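Local coordinates for GTPase-activating protein BEM3 (Saccharomyces cerevisiae S288C, PDB 6FSF) that acts as a GTPase-activating protein for CDC42 and, less efficiently, RHO1, binds phosphatidylinositol 3-phosphate, and is represented here by its tandem PX and PH domains, at residues Ile19-Leu24 with Ser106-Pro111; Leu38-Asp43 with Gly47-Lys52; Glu191-Leu196 with Phe201-Gly206. One frame throughout, in Å; residues are numbered along the deposited sequence.

Contact 1 (Ile19-Leu24 with Ser106-Pro111); sequences IQIEVL and SIFSVP
Phe108 lays its ring against two isoleucines of strand 19-29, Ile19 and Ile21. The tight part of the contact is confined to these three residues. Ile19 reaches over one face of the ring with its CD1 methyl, which stands 4.1 Å from the centroid of the Phe108 ring and 28° off the normal, a CH-pi contact. The nearest ring atom to Ile19 CD1 is Phe108 CD2, at 3.7 Å. Ile21 uses its CG2 branch, not the CG1 branch that Ile19 uses. Its CG2 approaches the ring obliquely and meets Phe108 CD1 at 3.6 Å. In Ile19 the CG1 branch lies between the backbone N and the carbonyl carbon (chi1 63°), and an extended chi2 of 169° carries CD1 out to the ring.

No hydrogen bond joins the two segments, so the contact is purely apolar. It ties the first strand of the PX-domain sheet to the end of helix 90-107. Phe108 is the first residue past that helix, where the chain makes a type I turn from Ile107 to Val110. Ile121 and Ile125 of helix 115-125 also touch Phe108, and Phe16 meets it edge-to-face.

The other side of the contact is looser. Ile21 is partly exposed and also packs on Asn101, Tyr104 and Thr105 of helix 90-107. Gln20 points away from the turn. Ser109 is exposed, and its OG bonds back to Thr105 O.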
loop_
_atom_site.group_PDB
_atom_site.type_symbol
_atom_site.label_atom_id
_atom_site.label_comp_id
_atom_site.label_asym_id
_atom_site.label_seq_id
_atom_site.Cartn_x
_atom_site.Cartn_y
_atom_site.Cartn_z
ATOM N N ILE A 19 16.976 11.305 0.396
ATOM C CA ILE A 19 16.168 10.103 0.235
ATOM C C ILE A 19 14.854 10.457 -0.447
ATOM O O ILE A 19 14.334 11.571 -0.312
ATOM C CB ILE A 19 15.894 9.390 1.581
ATOM C CG1 ILE A 19 15.083 10.289 2.525
ATOM C CG2 ILE A 19 17.195 8.948 2.234
ATOM C CD1 ILE A 19 14.548 9.564 3.749
ATOM N N GLN A 20 14.328 9.494 -1.200
ATOM C CA GLN A 20 12.965 9.539 -1.702
ATOM C C GLN A 20 12.149 8.466 -0.998
ATOM O O GLN A 20 12.685 7.441 -0.571
ATOM C CB GLN A 20 12.915 9.320 -3.217
ATOM C CG GLN A 20 13.883 10.166 -4.016
ATOM C CD GLN A 20 13.956 9.729 -5.466
ATOM O OE1 GLN A 20 15.033 9.433 -5.982
ATOM N NE2 GLN A 20 12.807 9.682 -6.129
ATOM N N ILE A 21 10.846 8.708 -0.877
ATOM C CA ILE A 21 9.934 7.744 -0.277
ATOM C C ILE A 21 8.943 7.284 -1.333
ATOM O O ILE A 21 8.648 8.002 -2.292
ATOM C CB ILE A 21 9.201 8.325 0.958
ATOM C CG1 ILE A 21 8.155 9.373 0.547
ATOM C CG2 ILE A 21 10.200 8.923 1.937
ATOM C CD1 ILE A 21 6.728 8.839 0.479
ATOM N N GLU A 22 8.431 6.070 -1.151
ATOM C CA GLU A 22 7.370 5.543 -2.004
ATOM C C GLU A 22 6.493 4.639 -1.154
ATOM O O GLU A 22 6.943 3.584 -0.702
ATOM C CB GLU A 22 7.934 4.787 -3.203
ATOM C CG GLU A 22 6.860 4.328 -4.183
ATOM C CD GLU A 22 7.420 3.538 -5.348
ATOM O OE1 GLU A 22 8.656 3.349 -5.403
ATOM O OE2 GLU A 22 6.626 3.104 -6.210
ATOM N N VAL A 23 5.253 5.065 -0.928
ATOM C CA VAL A 23 4.270 4.224 -0.255
ATOM C C VAL A 23 3.872 3.121 -1.230
ATOM O O VAL A 23 3.259 3.390 -2.266
ATOM C CB VAL A 23 3.052 5.036 0.203
ATOM C CG1 VAL A 23 2.076 4.155 0.964
ATOM C CG2 VAL A 23 3.496 6.210 1.062
ATOM N N LEU A 24 4.238 1.881 -0.913
ATOM C CA LEU A 24 4.007 0.770 -1.827
ATOM C C LEU A 24 2.639 0.127 -1.654
ATOM O O LEU A 24 2.097 -0.423 -2.620
ATOM C CB LEU A 24 5.095 -0.295 -1.648
ATOM C CG LEU A 24 6.545 0.124 -1.915
ATOM C CD1 LEU A 24 7.497 -1.024 -1.606
ATOM C CD2 LEU A 24 6.724 0.599 -3.348
ATOM N N SER A 106 6.378 15.286 1.532
ATOM C CA SER A 106 6.506 16.617 2.113
ATOM C C SER A 106 7.307 16.579 3.411
ATOM O O SER A 106 8.104 17.486 3.680
ATOM C CB SER A 106 5.118 17.219 2.344
ATOM O OG SER A 106 4.388 17.303 1.132
ATOM N N ILE A 107 7.119 15.529 4.216
ATOM C CA ILE A 107 7.788 15.438 5.511
ATOM C C ILE A 107 9.302 15.469 5.333
ATOM O O ILE A 107 10.000 16.298 5.928
ATOM C CB ILE A 107 7.334 14.170 6.258
ATOM C CG1 ILE A 107 5.877 14.307 6.691
ATOM C CG2 ILE A 107 8.226 13.899 7.457
ATOM C CD1 ILE A 107 5.620 15.489 7.607
ATOM N N PHE A 108 9.831 14.575 4.499
ATOM C CA PHE A 108 11.265 14.487 4.266
ATOM C C PHE A 108 11.781 15.556 3.307
ATOM O O PHE A 108 12.946 15.487 2.898
ATOM C CB PHE A 108 11.623 13.091 3.747
ATOM C CG PHE A 108 11.419 12.000 4.763
ATOM C CD1 PHE A 108 10.266 11.232 4.755
ATOM C CD2 PHE A 108 12.371 11.759 5.739
ATOM C CE1 PHE A 108 10.071 10.231 5.698
ATOM C CE2 PHE A 108 12.184 10.762 6.684
ATOM C CZ PHE A 108 11.033 9.996 6.666
ATOM N N SER A 109 10.949 16.532 2.949
ATOM C CA SER A 109 11.383 17.672 2.154
ATOM C C SER A 109 11.526 18.947 2.971
ATOM O O SER A 109 12.040 19.944 2.449
ATOM C CB SER A 109 10.408 17.923 0.995
ATOM O OG SER A 109 10.405 16.828 0.098
ATOM N N VAL A 110 11.081 18.943 4.222
ATOM C CA VAL A 110 11.270 20.112 5.086
ATOM C C VAL A 110 12.759 20.331 5.316
ATOM O O VAL A 110 13.481 19.367 5.641
ATOM C CB VAL A 110 10.523 19.919 6.416
ATOM C CG1 VAL A 110 10.819 21.070 7.362
ATOM C CG2 VAL A 110 9.027 19.799 6.168
ATOM N N PRO A 111 13.275 21.556 5.144
ATOM C CA PRO A 111 14.732 21.755 5.263
ATOM C C PRO A 111 15.280 21.420 6.640
ATOM O O PRO A 111 16.279 20.695 6.746
ATOM C CB PRO A 111 14.909 23.242 4.927
ATOM C CG PRO A 111 13.693 23.605 4.139
ATOM C CD PRO A 111 12.579 22.768 4.684
#

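Contact 2 (Leu38-Asp43 with Gly47-Lys52); sequences LIAIID and GKEMFK
A beta hairpin of the PX-domain sheet brings Ile41 against Met50 and Phe51, with strands 38-43 and 49-52 antiparallel at 158°. Ile41 N donates to Phe51 O at 3.0 Å, almost straight at 176°. Ile41 O accepts from Met50 N at 2.9 Å. Both residues of the second strand thus face the one Ile41, and the register slips by one residue before Ile42 pairs with Glu49. This is a classic beta bulge.

Towards the turn, Asp43 N bonds to Lys48 O, and Gly47 N closes on Asp43 O at 2.7 Å, tilted from the carbonyl plane. The carboxylate of Asp43 turns to Ser46 in the connecting loop.

The Ile41 and Phe51 side chains run alongside each other. Phe51 has CG between its backbone N and carbonyl carbon (chi1 60°), which swings the ring back over Ile41. Ile41 CB sits over one face, 3.9 Å from the centroid of the Phe51 ring, and Ile41 CG1 reaches Phe51 CZ at 3.6 Å. Phe10 adds an edge-to-face partner to this ring. Met50 SD lies 3.8 Å from Asp43 CB, and the bend at chi3 turns Met50 CE back toward Ile41 CG2.

The face bearing Ala40, Ile42, Glu49 and Lys52 is more polar. Lys52 NZ makes a salt bridge to Glu49 OE1 at 2.7 Å, coming from the syn side but out of the carboxylate plane. Glu49 OE2 rests near the methyl of Ala40.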
loop_
_atom_site.group_PDB
_atom_site.type_symbol
_atom_site.label_atom_id
_atom_site.label_comp_id
_atom_site.label_asym_id
_atom_site.label_seq_id
_atom_site.Cartn_x
_atom_site.Cartn_y
_atom_site.Cartn_z
ATOM N N LEU A 38 2.997 -0.172 3.981
ATOM C CA LEU A 38 4.363 -0.511 3.593
ATOM C C LEU A 38 4.994 0.670 2.865
ATOM O O LEU A 38 4.434 1.174 1.888
ATOM C CB LEU A 38 4.377 -1.754 2.700
ATOM C CG LEU A 38 5.752 -2.289 2.296
ATOM C CD1 LEU A 38 6.491 -2.830 3.511
ATOM C CD2 LEU A 38 5.628 -3.354 1.216
ATOM N N ILE A 39 6.161 1.102 3.337
ATOM C CA ILE A 39 6.821 2.304 2.844
ATOM C C ILE A 39 8.257 1.962 2.477
ATOM O O ILE A 39 8.965 1.314 3.258
ATOM C CB ILE A 39 6.789 3.437 3.887
ATOM C CG1 ILE A 39 5.350 3.810 4.226
ATOM C CG2 ILE A 39 7.565 4.648 3.383
ATOM C CD1 ILE A 39 5.227 4.690 5.439
ATOM N N ALA A 40 8.692 2.412 1.302
ATOM C CA ALA A 40 10.045 2.171 0.827
ATOM C C ALA A 40 10.866 3.449 0.917
ATOM O O ALA A 40 10.392 4.532 0.562
ATOM C CB ALA A 40 10.033 1.653 -0.611
ATOM N N ILE A 41 12.101 3.313 1.394
ATOM C CA ILE A 41 13.051 4.415 1.480
ATOM C C ILE A 41 14.123 4.190 0.424
ATOM O O ILE A 41 14.717 3.107 0.354
ATOM C CB ILE A 41 13.666 4.523 2.886
ATOM C CG1 ILE A 41 12.595 4.911 3.905
ATOM C CG2 ILE A 41 14.792 5.541 2.900
ATOM C CD1 ILE A 41 12.010 6.287 3.677
ATOM N N ILE A 42 14.366 5.209 -0.398
ATOM C CA ILE A 42 15.185 5.082 -1.597
ATOM C C ILE A 42 16.269 6.151 -1.576
ATOM O O ILE A 42 15.987 7.324 -1.304
ATOM C CB ILE A 42 14.327 5.197 -2.873
ATOM C CG1 ILE A 42 13.418 3.973 -3.007
ATOM C CG2 ILE A 42 15.206 5.367 -4.103
ATOM C CD1 ILE A 42 12.035 4.290 -3.539
ATOM N N ASP A 43 17.507 5.745 -1.857
ATOM C CA ASP A 43 18.600 6.699 -1.988
ATOM C C ASP A 43 18.437 7.493 -3.278
ATOM O O ASP A 43 18.293 6.917 -4.359
ATOM C CB ASP A 43 19.950 5.975 -1.971
ATOM C CG ASP A 43 21.120 6.919 -2.191
ATOM O OD1 ASP A 43 21.765 6.840 -3.260
ATOM O OD2 ASP A 43 21.394 7.743 -1.295
ATOM N N GLY A 47 19.258 5.783 -6.666
ATOM C CA GLY A 47 17.965 5.235 -7.020
ATOM C C GLY A 47 17.720 3.837 -6.506
ATOM O O GLY A 47 16.753 3.197 -6.929
ATOM N N LYS A 48 18.567 3.342 -5.607
ATOM C CA LYS A 48 18.428 2.002 -5.061
ATOM C C LYS A 48 17.545 2.027 -3.822
ATOM O O LYS A 48 17.602 2.965 -3.021
ATOM C CB LYS A 48 19.797 1.417 -4.713
ATOM C CG LYS A 48 19.788 -0.079 -4.431
ATOM C CD LYS A 48 20.938 -0.481 -3.521
ATOM C CE LYS A 48 20.696 -0.003 -2.096
ATOM N NZ LYS A 48 21.825 -0.343 -1.187
ATOM N N GLU A 49 16.727 0.988 -3.672
ATOM C CA GLU A 49 15.856 0.853 -2.511
ATOM C C GLU A 49 16.688 0.383 -1.325
ATOM O O GLU A 49 17.203 -0.740 -1.324
ATOM C CB GLU A 49 14.727 -0.124 -2.814
ATOM C CG GLU A 49 13.643 -0.174 -1.757
ATOM C CD GLU A 49 12.740 -1.374 -1.930
ATOM O OE1 GLU A 49 13.163 -2.484 -1.549
ATOM O OE2 GLU A 49 11.624 -1.209 -2.464
ATOM N N MET A 50 16.816 1.235 -0.304
ATOM C CA MET A 50 17.685 0.902 0.818
ATOM C C MET A 50 16.998 -0.025 1.816
ATOM O O MET A 50 17.613 -0.988 2.289
ATOM C CB MET A 50 18.174 2.182 1.498
ATOM C CG MET A 50 19.063 3.041 0.601
ATOM S SD MET A 50 19.996 4.309 1.481
ATOM C CE MET A 50 18.713 5.498 1.857
ATOM N N PHE A 51 15.733 0.232 2.143
ATOM C CA PHE A 51 14.997 -0.634 3.058
ATOM C C PHE A 51 13.511 -0.317 2.959
ATOM O O PHE A 51 13.103 0.666 2.337
ATOM C CB PHE A 51 15.492 -0.482 4.503
ATOM C CG PHE A 51 15.360 0.911 5.054
ATOM C CD1 PHE A 51 16.364 1.848 4.860
ATOM C CD2 PHE A 51 14.242 1.281 5.784
ATOM C CE1 PHE A 51 16.248 3.130 5.372
ATOM C CE2 PHE A 51 14.120 2.561 6.298
ATOM C CZ PHE A 51 15.125 3.487 6.091
ATOM N N LYS A 52 12.706 -1.179 3.579
ATOM C CA LYS A 52 11.275 -0.963 3.729
ATOM C C LYS A 52 10.899 -1.084 5.200
ATOM O O LYS A 52 11.612 -1.699 5.997
ATOM C CB LYS A 52 10.447 -1.967 2.915
ATOM C CG LYS A 52 10.844 -2.105 1.462
ATOM C CD LYS A 52 9.886 -3.044 0.748
ATOM C CE LYS A 52 10.480 -3.582 -0.537
ATOM N NZ LYS A 52 11.717 -4.368 -0.258
#

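Contact 3 (Glu191-Leu196 with Phe201-Gly206); sequences ELIPNL and FGTRNG
Two hydrogen bonds cross the contact, Asn195 with Asn205 and Ile193 with Gly206. Asn205 N donates to Asn195 OD1 at 2.8 Å, in the carbonyl plane of the amide. Ile193 N donates to Gly206 O at 3.0 Å. Arg233 of helix 230-240 bonds to Gly206 O as well, and also to Ile193 O. Asn205 ND2 bonds to Asp94 of helix 90-107, so a PX-domain helix meets this loop.

Among the polar groups in van der Waals contact, the Asn195 amide lies against Arg204. Asn195 ND2 is over one face of the guanidinium, the planes 40° apart, and Asn195 CB is 3.4 Å from Arg204 NH1. An alanine in place of Asn195 is likely to leave Asn205 N without its acceptor and that face of the guanidinium without the amide over it.

In the apolar part, Ile193 packs on Thr203 and Gly206. Ile193 CG2 meets Thr203 CG2 at 3.7 Å, the side chains crossing at about a right angle. Ile193 CD1 lies 4.1 Å from Gly206 C. A chi1 of -59° in Thr203 sends CG2 to Ile193 and OG1 to Asp199.

The arrangement is that of a connection between two neighbouring antiparallel strands, 188-193 and 206-211, in the sheet of a PH domain.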
loop_
_atom_site.group_PDB
_atom_site.type_symbol
_atom_site.label_atom_id
_atom_site.label_comp_id
_atom_site.label_asym_id
_atom_site.label_seq_id
_atom_site.Cartn_x
_atom_site.Cartn_y
_atom_site.Cartn_z
ATOM N N GLU A 191 -11.713 -9.598 -18.441
ATOM C CA GLU A 191 -12.139 -8.321 -18.996
ATOM C C GLU A 191 -11.888 -7.223 -17.974
ATOM O O GLU A 191 -12.054 -7.439 -16.771
ATOM C CB GLU A 191 -13.623 -8.347 -19.387
ATOM C CG GLU A 191 -14.562 -8.678 -18.233
ATOM C CD GLU A 191 -16.024 -8.638 -18.636
ATOM O OE1 GLU A 191 -16.324 -8.112 -19.728
ATOM O OE2 GLU A 191 -16.872 -9.133 -17.864
ATOM N N LEU A 192 -11.483 -6.051 -18.459
ATOM C CA LEU A 192 -11.341 -4.894 -17.588
ATOM C C LEU A 192 -12.707 -4.345 -17.206
ATOM O O LEU A 192 -13.638 -4.326 -18.016
ATOM C CB LEU A 192 -10.527 -3.792 -18.271
ATOM C CG LEU A 192 -9.017 -3.939 -18.465
ATOM C CD1 LEU A 192 -8.707 -4.797 -19.683
ATOM C CD2 LEU A 192 -8.374 -2.566 -18.588
ATOM N N ILE A 193 -12.824 -3.898 -15.961
ATOM C CA ILE A 193 -13.981 -3.132 -15.512
ATOM C C ILE A 193 -13.599 -1.649 -15.585
ATOM O O ILE A 193 -12.612 -1.252 -14.955
ATOM C CB ILE A 193 -14.398 -3.518 -14.090
ATOM C CG1 ILE A 193 -14.934 -4.952 -14.071
ATOM C CG2 ILE A 193 -15.439 -2.539 -13.562
ATOM C CD1 ILE A 193 -14.641 -5.691 -12.786
ATOM N N PRO A 194 -14.327 -0.835 -16.346
ATOM C CA PRO A 194 -13.964 0.586 -16.438
ATOM C C PRO A 194 -14.123 1.277 -15.096
ATOM O O PRO A 194 -15.100 1.052 -14.375
ATOM C CB PRO A 194 -14.947 1.133 -17.479
ATOM C CG PRO A 194 -16.113 0.195 -17.426
ATOM C CD PRO A 194 -15.530 -1.156 -17.128
ATOM N N ASN A 195 -13.136 2.110 -14.752
ATOM C CA ASN A 195 -13.214 2.859 -13.503
ATOM C C ASN A 195 -14.460 3.736 -13.463
ATOM O O ASN A 195 -15.064 3.923 -12.400
ATOM C CB ASN A 195 -11.956 3.709 -13.319
ATOM C CG ASN A 195 -10.727 2.878 -13.000
ATOM O OD1 ASN A 195 -10.812 1.846 -12.336
ATOM N ND2 ASN A 195 -9.571 3.332 -13.471
ATOM N N LEU A 196 -14.864 4.269 -14.613
ATOM C CA LEU A 196 -15.995 5.186 -14.679
ATOM C C LEU A 196 -17.049 4.709 -15.682
ATOM O O LEU A 196 -16.707 4.214 -16.758
ATOM C CB LEU A 196 -15.504 6.592 -15.024
ATOM C CG LEU A 196 -14.690 7.234 -13.894
ATOM C CD1 LEU A 196 -14.022 8.526 -14.338
ATOM C CD2 LEU A 196 -15.577 7.474 -12.680
ATOM N N PHE A 201 -20.153 -0.588 -5.996
ATOM C CA PHE A 201 -19.193 -1.307 -5.170
ATOM C C PHE A 201 -17.880 -0.560 -4.988
ATOM O O PHE A 201 -17.005 -1.045 -4.265
ATOM C CB PHE A 201 -18.914 -2.692 -5.766
ATOM C CG PHE A 201 -20.152 -3.496 -6.041
ATOM C CD1 PHE A 201 -20.898 -4.018 -4.999
ATOM C CD2 PHE A 201 -20.560 -3.739 -7.341
ATOM C CE1 PHE A 201 -22.035 -4.761 -5.248
ATOM C CE2 PHE A 201 -21.694 -4.484 -7.598
ATOM C CZ PHE A 201 -22.433 -4.995 -6.550
ATOM N N GLY A 202 -17.715 0.601 -5.617
ATOM C CA GLY A 202 -16.458 1.318 -5.527
ATOM C C GLY A 202 -15.337 0.668 -6.305
ATOM O O GLY A 202 -14.166 0.813 -5.934
ATOM N N THR A 203 -15.671 -0.051 -7.378
ATOM C CA THR A 203 -14.666 -0.747 -8.166
ATOM C C THR A 203 -13.688 0.243 -8.784
ATOM O O THR A 203 -14.078 1.308 -9.274
ATOM C CB THR A 203 -15.347 -1.577 -9.254
ATOM O OG1 THR A 203 -16.235 -2.525 -8.651
ATOM C CG2 THR A 203 -14.312 -2.334 -10.078
ATOM N N ARG A 204 -12.405 -0.113 -8.745
ATOM C CA ARG A 204 -11.362 0.718 -9.322
ATOM C C ARG A 204 -10.138 -0.149 -9.564
ATOM O O ARG A 204 -9.815 -1.013 -8.745
ATOM C CB ARG A 204 -11.021 1.901 -8.414
ATOM C CG ARG A 204 -10.089 2.911 -9.040
ATOM C CD ARG A 204 -10.138 4.228 -8.295
ATOM N NE ARG A 204 -9.387 5.266 -8.991
ATOM C CZ ARG A 204 -9.805 5.869 -10.099
ATOM N NH1 ARG A 204 -10.967 5.528 -10.642
ATOM N NH2 ARG A 204 -9.060 6.807 -10.666
ATOM N N ASN A 205 -9.464 0.092 -10.691
ATOM C CA ASN A 205 -8.332 -0.731 -11.120
ATOM C C ASN A 205 -8.727 -2.203 -11.163
ATOM O O ASN A 205 -7.949 -3.089 -10.806
ATOM C CB ASN A 205 -7.122 -0.525 -10.206
ATOM C CG ASN A 205 -6.754 0.934 -10.043
ATOM O OD1 ASN A 205 -6.839 1.720 -10.988
ATOM N ND2 ASN A 205 -6.343 1.305 -8.839
ATOM N N GLY A 206 -9.957 -2.467 -11.598
ATOM C CA GLY A 206 -10.516 -3.796 -11.473
ATOM C C GLY A 206 -10.694 -4.555 -12.771
ATOM O O GLY A 206 -10.705 -3.970 -13.858
#

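Overall arrangement
Contacts 1 and 2 share the antiparallel sheet of the PX domain, with centres 11 Å apart. Strands 19-29 and 35-43 are neighbours in it, and Gln20 N lies 2.7 Å from Ile42 O, a probable hydrogen bond. Along the chain, contact 2 is nested inside the loop closed by contact 1. Contact 3 comes later, at the loop between strands 188-193 and 206-211 of the seven-stranded PH barrel. Its centre is about 30 Å from each of the other two, on the opposite side of the chain's centre. Helix 90-107 runs from the neighbourhood of contact 1 to that of contact 3, and so links the PX and PH domains of this tandem, consistent with a phosphoinositide-binding module.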